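Local coordinates for protein putative methylthioribose-1-phosphate isomerase (Archaeoglobus fulgidus, PDB 1T5O) that probably catalyses the interconversion of 5-methylthioribose 1-phosphate and 5-methylthioribulose 1-phosphate, a step of methionine biosynthesis, at residues Ile98-Asn103 with Glu123-Glu128; Leu151-Ala156 with Ile212-Val217; Thr318-Glu323 with Pro329-Asn334. All blocks are in the same frame, centred on the assembly; numbering follows the deposited sequence.

The three contacts follow one another along the chain without touching. Contact 1 joins helices 92-105 and 111-141 and is only partly buried, a charged guanidinium lying on a leucine methyl. Contacts 2 and 3 are buried and reach the same mixed sheet at different strands: contact 2 starts from strand 149-152, contact 3 from strand 319-322. Helix 111-141 is followed in the chain by that first strand, yet the centres of contacts 1 and 2 are about 33 Å apart. Both sheet contacts combine an apolar touch with a tyrosine hydroxyl: Tyr153, beside the predicted catalytic site, meets a carboxylate, whereas Tyr331, at the start of the C-terminal helix, meets strand backbone.

Contact 1: residues Ile98-Asn103 with Glu123-Glu128; sequences IERALN and EKLAEE
The guanidinium of Arg100 lies flat over one methyl of Leu125, with CD2 of Leu125 above the centre of the plane and 3.3 Å from CZ of Arg100. NE, NH1 and NH2 are all nearly as close to that methyl, so the contact is made by the whole face of the group and not by one nitrogen. The other branch of Leu125 works nearer helix 92-105: its CD1 stands 4.0 Å from CB of Arg100, and the leucine therefore touches both the root and the end of the arginine. The chain of Arg100 starts beside its own backbone N (chi1 -81°) and then bends at chi2 and chi3, which carries the guanidinium across to helix 111-141. The two helices belong to the helical N-terminal part of the eIF2B alpha/beta/delta family fold, and helix 47-61 packs against both, Ala55 touching Ala101 as well as Leu125. Glu128 has OE1 4.5 Å from NH2 of Arg100, well out of the guanidinium plane, so any attraction is probably one of charge alone. A long, weak ion pair to Glu51 adds a second acidic neighbour. With an alanine here the face over CD2 of Leu125 is gone, which would probably leave a gap above that methyl and Glu128 without its nearby positive charge. NZ of Lys124, a like charge, stands 5.5 Å from NH1 of Arg100.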
loop_
_atom_site.group_PDB
_atom_site.type_symbol
_atom_site.label_atom_id
_atom_site.label_comp_id
_atom_site.label_asym_id
_atom_site.label_seq_id
_atom_site.Cartn_x
_atom_site.Cartn_y
_atom_site.Cartn_z
ATOM N N ILE A 98 -20.220 5.179 -27.674
ATOM C CA ILE A 98 -21.168 4.321 -28.386
ATOM C C ILE A 98 -22.268 5.141 -29.060
ATOM O O ILE A 98 -22.453 5.062 -30.277
ATOM C CB ILE A 98 -21.879 3.339 -27.430
ATOM C CG1 ILE A 98 -20.872 2.367 -26.800
ATOM C CG2 ILE A 98 -23.003 2.620 -28.177
ATOM C CD1 ILE A 98 -20.127 1.547 -27.792
ATOM N N GLU A 99 -22.991 5.932 -28.264
ATOM C CA GLU A 99 -24.093 6.723 -28.798
ATOM C C GLU A 99 -23.692 7.794 -29.807
ATOM O O GLU A 99 -24.440 8.079 -30.740
ATOM C CB GLU A 99 -24.951 7.309 -27.650
ATOM C CG GLU A 99 -24.806 8.812 -27.270
ATOM C CD GLU A 99 -25.290 9.828 -28.331
ATOM O OE1 GLU A 99 -26.402 9.692 -28.911
ATOM O OE2 GLU A 99 -24.552 10.803 -28.568
ATOM N N ARG A 100 -22.515 8.385 -29.650
ATOM C CA ARG A 100 -22.112 9.409 -30.604
ATOM C C ARG A 100 -21.725 8.836 -31.954
ATOM O O ARG A 100 -22.001 9.435 -32.999
ATOM C CB ARG A 100 -20.974 10.242 -30.041
ATOM C CG ARG A 100 -21.471 11.304 -29.093
ATOM C CD ARG A 100 -20.836 12.622 -29.452
ATOM N NE ARG A 100 -19.821 12.969 -28.484
ATOM C CZ ARG A 100 -19.064 14.057 -28.551
ATOM N NH1 ARG A 100 -19.198 14.911 -29.560
ATOM N NH2 ARG A 100 -18.193 14.294 -27.582
ATOM N N ALA A 101 -21.098 7.668 -31.922
ATOM C CA ALA A 101 -20.667 6.988 -33.132
ATOM C C ALA A 101 -21.884 6.409 -33.852
ATOM O O ALA A 101 -21.986 6.500 -35.074
ATOM C CB ALA A 101 -19.660 5.881 -32.780
ATOM N N LEU A 102 -22.807 5.831 -33.088
ATOM C CA LEU A 102 -24.023 5.241 -33.649
ATOM C C LEU A 102 -24.886 6.313 -34.297
ATOM O O LEU A 102 -25.335 6.165 -35.435
ATOM C CB LEU A 102 -24.837 4.548 -32.555
ATOM C CG LEU A 102 -26.111 3.821 -33.035
ATOM C CD1 LEU A 102 -25.725 2.740 -34.043
ATOM C CD2 LEU A 102 -26.848 3.206 -31.852
ATOM N N ASN A 103 -25.125 7.384 -33.544
ATOM C CA ASN A 103 -25.930 8.515 -33.996
ATOM C C ASN A 103 -25.400 9.012 -35.336
ATOM O O ASN A 103 -26.173 9.284 -36.250
ATOM C CB ASN A 103 -25.886 9.644 -32.933
ATOM C CG ASN A 103 -26.691 10.894 -33.336
ATOM O OD1 ASN A 103 -26.119 11.928 -33.711
ATOM N ND2 ASN A 103 -28.011 10.802 -33.254
ATOM N N GLU A 123 -12.878 8.703 -34.995
ATOM C CA GLU A 123 -11.563 9.335 -35.116
ATOM C C GLU A 123 -11.576 10.772 -34.613
ATOM O O GLU A 123 -10.591 11.247 -34.050
ATOM C CB GLU A 123 -11.071 9.296 -36.562
ATOM C CG GLU A 123 -10.894 7.884 -37.061
ATOM C CD GLU A 123 -10.010 7.797 -38.281
ATOM O OE1 GLU A 123 -10.391 8.346 -39.336
ATOM O OE2 GLU A 123 -8.930 7.177 -38.176
ATOM N N LYS A 124 -12.694 11.456 -34.813
ATOM C CA LYS A 124 -12.832 12.833 -34.360
ATOM C C LYS A 124 -12.855 12.880 -32.826
ATOM O O LYS A 124 -12.221 13.740 -32.215
ATOM C CB LYS A 124 -14.122 13.441 -34.918
ATOM C CG LYS A 124 -14.481 14.828 -34.370
ATOM C CD LYS A 124 -15.918 15.163 -34.762
ATOM C CE LYS A 124 -16.373 16.543 -34.284
ATOM N NZ LYS A 124 -17.842 16.695 -34.571
ATOM N N LEU A 125 -13.580 11.955 -32.211
ATOM C CA LEU A 125 -13.662 11.910 -30.765
ATOM C C LEU A 125 -12.298 11.620 -30.144
ATOM O O LEU A 125 -11.957 12.199 -29.115
ATOM C CB LEU A 125 -14.668 10.854 -30.299
ATOM C CG LEU A 125 -16.140 11.094 -30.651
ATOM C CD1 LEU A 125 -16.976 9.926 -30.132
ATOM C CD2 LEU A 125 -16.625 12.409 -30.043
ATOM N N ALA A 126 -11.521 10.734 -30.767
ATOM C CA ALA A 126 -10.196 10.396 -30.238
ATOM C C ALA A 126 -9.255 11.598 -30.376
ATOM O O ALA A 126 -8.477 11.890 -29.477
ATOM C CB ALA A 126 -9.612 9.179 -30.967
ATOM N N GLU A 127 -9.346 12.290 -31.508
ATOM C CA GLU A 127 -8.528 13.465 -31.790
ATOM C C GLU A 127 -8.846 14.591 -30.801
ATOM O O GLU A 127 -7.958 15.335 -30.364
ATOM C CB GLU A 127 -8.826 13.955 -33.208
ATOM C CG GLU A 127 -8.137 15.237 -33.583
ATOM C CD GLU A 127 -6.636 15.069 -33.694
ATOM O OE1 GLU A 127 -6.148 13.916 -33.629
ATOM O OE2 GLU A 127 -5.945 16.092 -33.852
ATOM N N GLU A 128 -10.131 14.747 -30.498
ATOM C CA GLU A 128 -10.552 15.768 -29.552
ATOM C C GLU A 128 -10.029 15.461 -28.152
ATOM O O GLU A 128 -9.703 16.374 -27.412
ATOM C CB GLU A 128 -12.066 15.870 -29.535
ATOM C CG GLU A 128 -12.616 16.352 -30.864
ATOM C CD GLU A 128 -14.124 16.482 -30.831
ATOM O OE1 GLU A 128 -14.778 15.673 -30.140
ATOM O OE2 GLU A 128 -14.642 17.392 -31.509
#

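Contact 2: residues Leu151-Ala156 with Ile212-Val217; sequences LTYCNA and ITDSMV
Leu151 and Tyr153 reach past one strand in the parallel part of a Rossmann-like sheet to meet Ile212, at the end of strand 208-212, and Asp214 and Val217 just after it. Strand 182-186 runs between the two sides, and its Cys186 packs against Tyr153, Asp214 and Val217. The apolar part rests on Leu151: its CD2 lies 4.1 Å from CG1 of Val217, where the two side chains cross obliquely, and 4.4 Å from CD1 of Ile212. A chi1 of 180° sets CG of Leu151 opposite the backbone N, and CD2 then meets both partners.

The polar part is a close approach without a hydrogen bond. OH of Tyr153 stands 3.1 Å from CG of Asp214, and the side chains meet at about a right angle, with ring and carboxylate planes 52° apart. OD1 of Asp214 also comes within 3.4 Å of the ring carbon CE1 of Tyr153. Both carboxylate oxygens are engaged by backbone N-H groups, OD1 by Thr188 and OD2 by Arg189, which fixes the rotation of the group beside the phenol.

The contact lies beside the probable active site: Cys154, next to Tyr153, is the predicted transition-state stabiliser, and the tyrosine side chain is about 5 Å from that of Lys244, a predicted substrate-binding residue. Tyr153 also packs against Ser215 of the second subunit. Within the turn, the backbone N-H of Thr213 points nearly straight at SD of Met216, a weak bond of 3.3 Å and 167°.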
loop_
_atom_site.group_PDB
_atom_site.type_symbol
_atom_site.label_atom_id
_atom_site.label_comp_id
_atom_site.label_asym_id
_atom_site.label_seq_id
_atom_site.Cartn_x
_atom_site.Cartn_y
_atom_site.Cartn_z
ATOM N N LEU A 151 4.734 14.434 -7.204
ATOM C CA LEU A 151 4.259 13.140 -6.711
ATOM C C LEU A 151 2.911 12.903 -7.395
ATOM O O LEU A 151 2.096 13.813 -7.512
ATOM C CB LEU A 151 4.080 13.155 -5.189
ATOM C CG LEU A 151 3.582 11.865 -4.515
ATOM C CD1 LEU A 151 4.012 10.677 -5.325
ATOM C CD2 LEU A 151 4.161 11.720 -3.116
ATOM N N THR A 152 2.684 11.700 -7.904
ATOM C CA THR A 152 1.412 11.439 -8.533
ATOM C C THR A 152 0.830 10.158 -7.949
ATOM O O THR A 152 1.493 9.480 -7.155
ATOM C CB THR A 152 1.557 11.364 -10.082
ATOM O OG1 THR A 152 0.246 11.393 -10.667
ATOM C CG2 THR A 152 2.342 10.093 -10.517
ATOM N N TYR A 153 -0.409 9.829 -8.327
ATOM C CA TYR A 153 -1.068 8.643 -7.793
ATOM C C TYR A 153 -1.835 7.971 -8.917
ATOM O O TYR A 153 -2.328 8.641 -9.826
ATOM C CB TYR A 153 -2.040 9.040 -6.677
ATOM C CG TYR A 153 -2.239 7.950 -5.666
ATOM C CD1 TYR A 153 -1.246 7.672 -4.730
ATOM C CD2 TYR A 153 -3.415 7.196 -5.642
ATOM C CE1 TYR A 153 -1.421 6.675 -3.781
ATOM C CE2 TYR A 153 -3.596 6.195 -4.709
ATOM C CZ TYR A 153 -2.591 5.944 -3.774
ATOM O OH TYR A 153 -2.762 4.994 -2.802
ATOM N N CYS A 154 -1.955 6.654 -8.826
ATOM C CA CYS A 154 -2.600 5.856 -9.858
ATOM C C CYS A 154 -1.936 6.039 -11.232
ATOM O O CYS A 154 -0.695 5.979 -11.346
ATOM C CB CYS A 154 -4.123 6.151 -9.938
ATOM S SG CYS A 154 -4.992 4.721 -10.660
ATOM N N ASN A 155 -2.733 6.273 -12.279
ATOM C CA ASN A 155 -2.158 6.416 -13.620
ATOM C C ASN A 155 -3.039 7.285 -14.501
ATOM O O ASN A 155 -3.852 6.773 -15.281
ATOM C CB ASN A 155 -1.980 5.026 -14.250
ATOM C CG ASN A 155 -1.486 5.082 -15.696
ATOM O OD1 ASN A 155 -2.156 4.575 -16.600
ATOM N ND2 ASN A 155 -0.311 5.684 -15.917
ATOM N N ALA A 156 -2.890 8.598 -14.340
ATOM C CA ALA A 156 -3.653 9.578 -15.108
ATOM C C ALA A 156 -2.714 10.053 -16.228
ATOM O O ALA A 156 -2.344 11.226 -16.310
ATOM C CB ALA A 156 -4.060 10.750 -14.191
ATOM N N ILE A 212 7.560 4.383 -5.159
ATOM C CA ILE A 212 7.480 4.251 -3.692
ATOM C C ILE A 212 6.174 3.586 -3.389
ATOM O O ILE A 212 5.314 3.495 -4.263
ATOM C CB ILE A 212 7.436 5.618 -2.950
ATOM C CG1 ILE A 212 6.221 6.467 -3.403
ATOM C CG2 ILE A 212 8.703 6.372 -3.187
ATOM C CD1 ILE A 212 6.024 7.735 -2.529
ATOM N N THR A 213 6.034 3.093 -2.161
ATOM C CA THR A 213 4.784 2.489 -1.753
ATOM C C THR A 213 3.824 3.680 -1.469
ATOM O O THR A 213 4.274 4.828 -1.303
ATOM C CB THR A 213 5.035 1.639 -0.476
ATOM O OG1 THR A 213 3.929 0.786 -0.244
ATOM C CG2 THR A 213 5.223 2.506 0.700
ATOM N N ASP A 214 2.520 3.429 -1.421
ATOM C CA ASP A 214 1.557 4.510 -1.130
ATOM C C ASP A 214 1.773 5.100 0.259
ATOM O O ASP A 214 1.659 6.319 0.468
ATOM C CB ASP A 214 0.102 3.985 -1.231
ATOM C CG ASP A 214 -0.153 3.266 -2.530
ATOM O OD1 ASP A 214 0.371 3.739 -3.553
ATOM O OD2 ASP A 214 -0.875 2.243 -2.530
ATOM N N SER A 215 2.103 4.226 1.201
ATOM C CA SER A 215 2.335 4.618 2.578
ATOM C C SER A 215 3.559 5.529 2.731
ATOM O O SER A 215 3.699 6.222 3.755
ATOM C CB SER A 215 2.542 3.370 3.447
ATOM O OG SER A 215 3.828 2.811 3.168
ATOM N N MET A 216 4.456 5.525 1.741
ATOM C CA MET A 216 5.661 6.362 1.822
ATOM C C MET A 216 5.377 7.817 1.508
ATOM O O MET A 216 6.284 8.645 1.539
ATOM C CB MET A 216 6.763 5.848 0.871
ATOM C CG MET A 216 7.532 4.661 1.417
ATOM S SD MET A 216 8.392 3.736 0.114
ATOM C CE MET A 216 8.714 2.194 0.934
ATOM N N VAL A 217 4.132 8.149 1.202
ATOM C CA VAL A 217 3.805 9.535 0.918
ATOM C C VAL A 217 4.168 10.394 2.138
ATOM O O VAL A 217 4.560 11.536 1.992
ATOM C CB VAL A 217 2.289 9.713 0.608
ATOM C CG1 VAL A 217 1.985 11.183 0.300
ATOM C CG2 VAL A 217 1.924 8.858 -0.614
#

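Contact 3: residues Thr318-Glu323 with Pro329-Asn334; sequences TALITE and PPYEVN
The ring of Tyr331 has Pro329 on one face, with CA of that proline 4.1 Å above the ring centre. Near the ring plane, at the hydroxyl edge, the backbone of Ala319 closes in, its CA 3.2 Å from OH of Tyr331. Leu320 approaches the ring obliquely: its CG is 3.8 Å from CE2 of Tyr331, and its CD1 is as near to CD2 and CE2. Because CG of Tyr331 lies beside its backbone N and anti to the carbonyl carbon (chi1 -63°), the ring is swung toward the strand. The hydroxyl meets the peptide between Thr318 and Ala319 without bonding to it; its hydrogen bond goes to the carbonyl oxygen of Val317, one residue further back, so this buried polar atom is satisfied. Beside the ring, CD of Pro329 rests 3.5 Å from O of Thr318.

A cis peptide joins Pro329 to Pro330, which occupies the N-cap position, and N of Asn334 bonds to O of Pro330 at 2.9 Å in the first turn of the helix. Strands 319-322 and 325-327 form an antiparallel beta hairpin at one edge of the sheet, 325-327 outermost within the chain, and the chain leaves it through the two prolines into the C-terminal helix 331-338. Leu320 packs on Val263 of parallel strand 261-264 and on Ile327 of its hairpin partner, while Ile321 touches Met136 of helix 111-141.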
loop_
_atom_site.group_PDB
_atom_site.type_symbol
_atom_site.label_atom_id
_atom_site.label_comp_id
_atom_site.label_asym_id
_atom_site.label_seq_id
_atom_site.Cartn_x
_atom_site.Cartn_y
_atom_site.Cartn_z
ATOM N N THR A 318 -5.764 22.506 -4.153
ATOM C CA THR A 318 -5.225 23.850 -4.387
ATOM C C THR A 318 -5.825 24.469 -5.648
ATOM O O THR A 318 -6.111 25.670 -5.694
ATOM C CB THR A 318 -3.677 23.791 -4.533
ATOM O OG1 THR A 318 -3.126 23.072 -3.415
ATOM C CG2 THR A 318 -3.077 25.218 -4.582
ATOM N N ALA A 319 -6.003 23.644 -6.679
ATOM C CA ALA A 319 -6.603 24.122 -7.909
ATOM C C ALA A 319 -6.954 22.939 -8.792
ATOM O O ALA A 319 -6.353 21.867 -8.676
ATOM C CB ALA A 319 -5.610 25.077 -8.661
ATOM N N LEU A 320 -7.922 23.152 -9.679
ATOM C CA LEU A 320 -8.343 22.153 -10.643
ATOM C C LEU A 320 -7.719 22.592 -11.986
ATOM O O LEU A 320 -7.771 23.758 -12.345
ATOM C CB LEU A 320 -9.884 22.135 -10.739
ATOM C CG LEU A 320 -10.630 21.853 -9.429
ATOM C CD1 LEU A 320 -12.123 22.095 -9.600
ATOM C CD2 LEU A 320 -10.363 20.412 -8.974
ATOM N N ILE A 321 -7.105 21.657 -12.705
ATOM C CA ILE A 321 -6.507 21.953 -13.993
ATOM C C ILE A 321 -7.398 21.313 -15.050
ATOM O O ILE A 321 -7.466 20.093 -15.132
ATOM C CB ILE A 321 -5.094 21.339 -14.118
ATOM C CG1 ILE A 321 -4.187 21.840 -12.990
ATOM C CG2 ILE A 321 -4.494 21.725 -15.472
ATOM C CD1 ILE A 321 -2.853 21.074 -12.902
ATOM N N THR A 322 -8.046 22.133 -15.871
ATOM C CA THR A 322 -8.969 21.635 -16.907
ATOM C C THR A 322 -8.571 22.163 -18.295
ATOM O O THR A 322 -7.645 22.963 -18.398
ATOM C CB THR A 322 -10.423 22.110 -16.592
ATOM O OG1 THR A 322 -10.584 23.490 -16.967
ATOM C CG2 THR A 322 -10.720 21.951 -15.080
ATOM N N GLU A 323 -9.260 21.733 -19.354
ATOM C CA GLU A 323 -8.927 22.215 -20.701
ATOM C C GLU A 323 -9.493 23.623 -20.908
ATOM O O GLU A 323 -9.266 24.264 -21.944
ATOM C CB GLU A 323 -9.462 21.267 -21.788
ATOM C CG GLU A 323 -10.974 21.347 -22.070
ATOM C CD GLU A 323 -11.784 20.456 -21.145
ATOM O OE1 GLU A 323 -11.495 20.423 -19.926
ATOM O OE2 GLU A 323 -12.731 19.803 -21.642
ATOM N N PRO A 329 -10.171 28.202 -5.743
ATOM C CA PRO A 329 -11.281 28.349 -4.792
ATOM C C PRO A 329 -11.666 29.830 -4.799
ATOM O O PRO A 329 -10.840 30.681 -5.104
ATOM C CB PRO A 329 -10.663 27.931 -3.450
ATOM C CG PRO A 329 -9.523 26.969 -3.869
ATOM C CD PRO A 329 -8.958 27.679 -5.078
ATOM N N PRO A 330 -12.926 30.154 -4.491
ATOM C CA PRO A 330 -14.036 29.253 -4.135
ATOM C C PRO A 330 -14.602 28.548 -5.385
ATOM O O PRO A 330 -15.018 29.205 -6.355
ATOM C CB PRO A 330 -15.039 30.196 -3.466
ATOM C CG PRO A 330 -14.860 31.482 -4.258
ATOM C CD PRO A 330 -13.349 31.570 -4.463
ATOM N N TYR A 331 -14.614 27.217 -5.354
ATOM C CA TYR A 331 -15.084 26.427 -6.475
ATOM C C TYR A 331 -16.557 26.649 -6.822
ATOM O O TYR A 331 -16.912 26.628 -7.991
ATOM C CB TYR A 331 -14.789 24.943 -6.215
ATOM C CG TYR A 331 -13.292 24.669 -6.116
ATOM C CD1 TYR A 331 -12.731 24.105 -4.959
ATOM C CD2 TYR A 331 -12.440 24.999 -7.173
ATOM C CE1 TYR A 331 -11.335 23.877 -4.865
ATOM C CE2 TYR A 331 -11.054 24.782 -7.092
ATOM C CZ TYR A 331 -10.504 24.222 -5.939
ATOM O OH TYR A 331 -9.134 24.020 -5.876
ATOM N N GLU A 332 -17.383 26.906 -5.810
ATOM C CA GLU A 332 -18.814 27.139 -6.009
ATOM C C GLU A 332 -18.995 28.324 -6.959
ATOM O O GLU A 332 -19.959 28.388 -7.721
ATOM C CB GLU A 332 -19.488 27.447 -4.671
ATOM C CG GLU A 332 -20.968 27.107 -4.643
ATOM C CD GLU A 332 -21.235 25.597 -4.637
ATOM O OE1 GLU A 332 -20.524 24.848 -3.929
ATOM O OE2 GLU A 332 -22.175 25.157 -5.327
ATOM N N VAL A 333 -18.069 29.271 -6.896
ATOM C CA VAL A 333 -18.129 30.419 -7.791
ATOM C C VAL A 333 -17.357 30.174 -9.096
ATOM O O VAL A 333 -17.886 30.379 -10.185
ATOM C CB VAL A 333 -17.528 31.711 -7.141
ATOM C CG1 VAL A 333 -17.521 32.846 -8.160
ATOM C CG2 VAL A 333 -18.339 32.141 -5.934
ATOM N N ASN A 334 -16.119 29.704 -8.985
ATOM C CA ASN A 334 -15.258 29.548 -10.153
ATOM C C ASN A 334 -15.409 28.379 -11.094
ATOM O O ASN A 334 -15.032 28.488 -12.264
ATOM C CB ASN A 334 -13.795 29.665 -9.721
ATOM C CG ASN A 334 -13.505 31.000 -9.079
ATOM O OD1 ASN A 334 -14.114 31.995 -9.440
ATOM N ND2 ASN A 334 -12.569 31.034 -8.135
#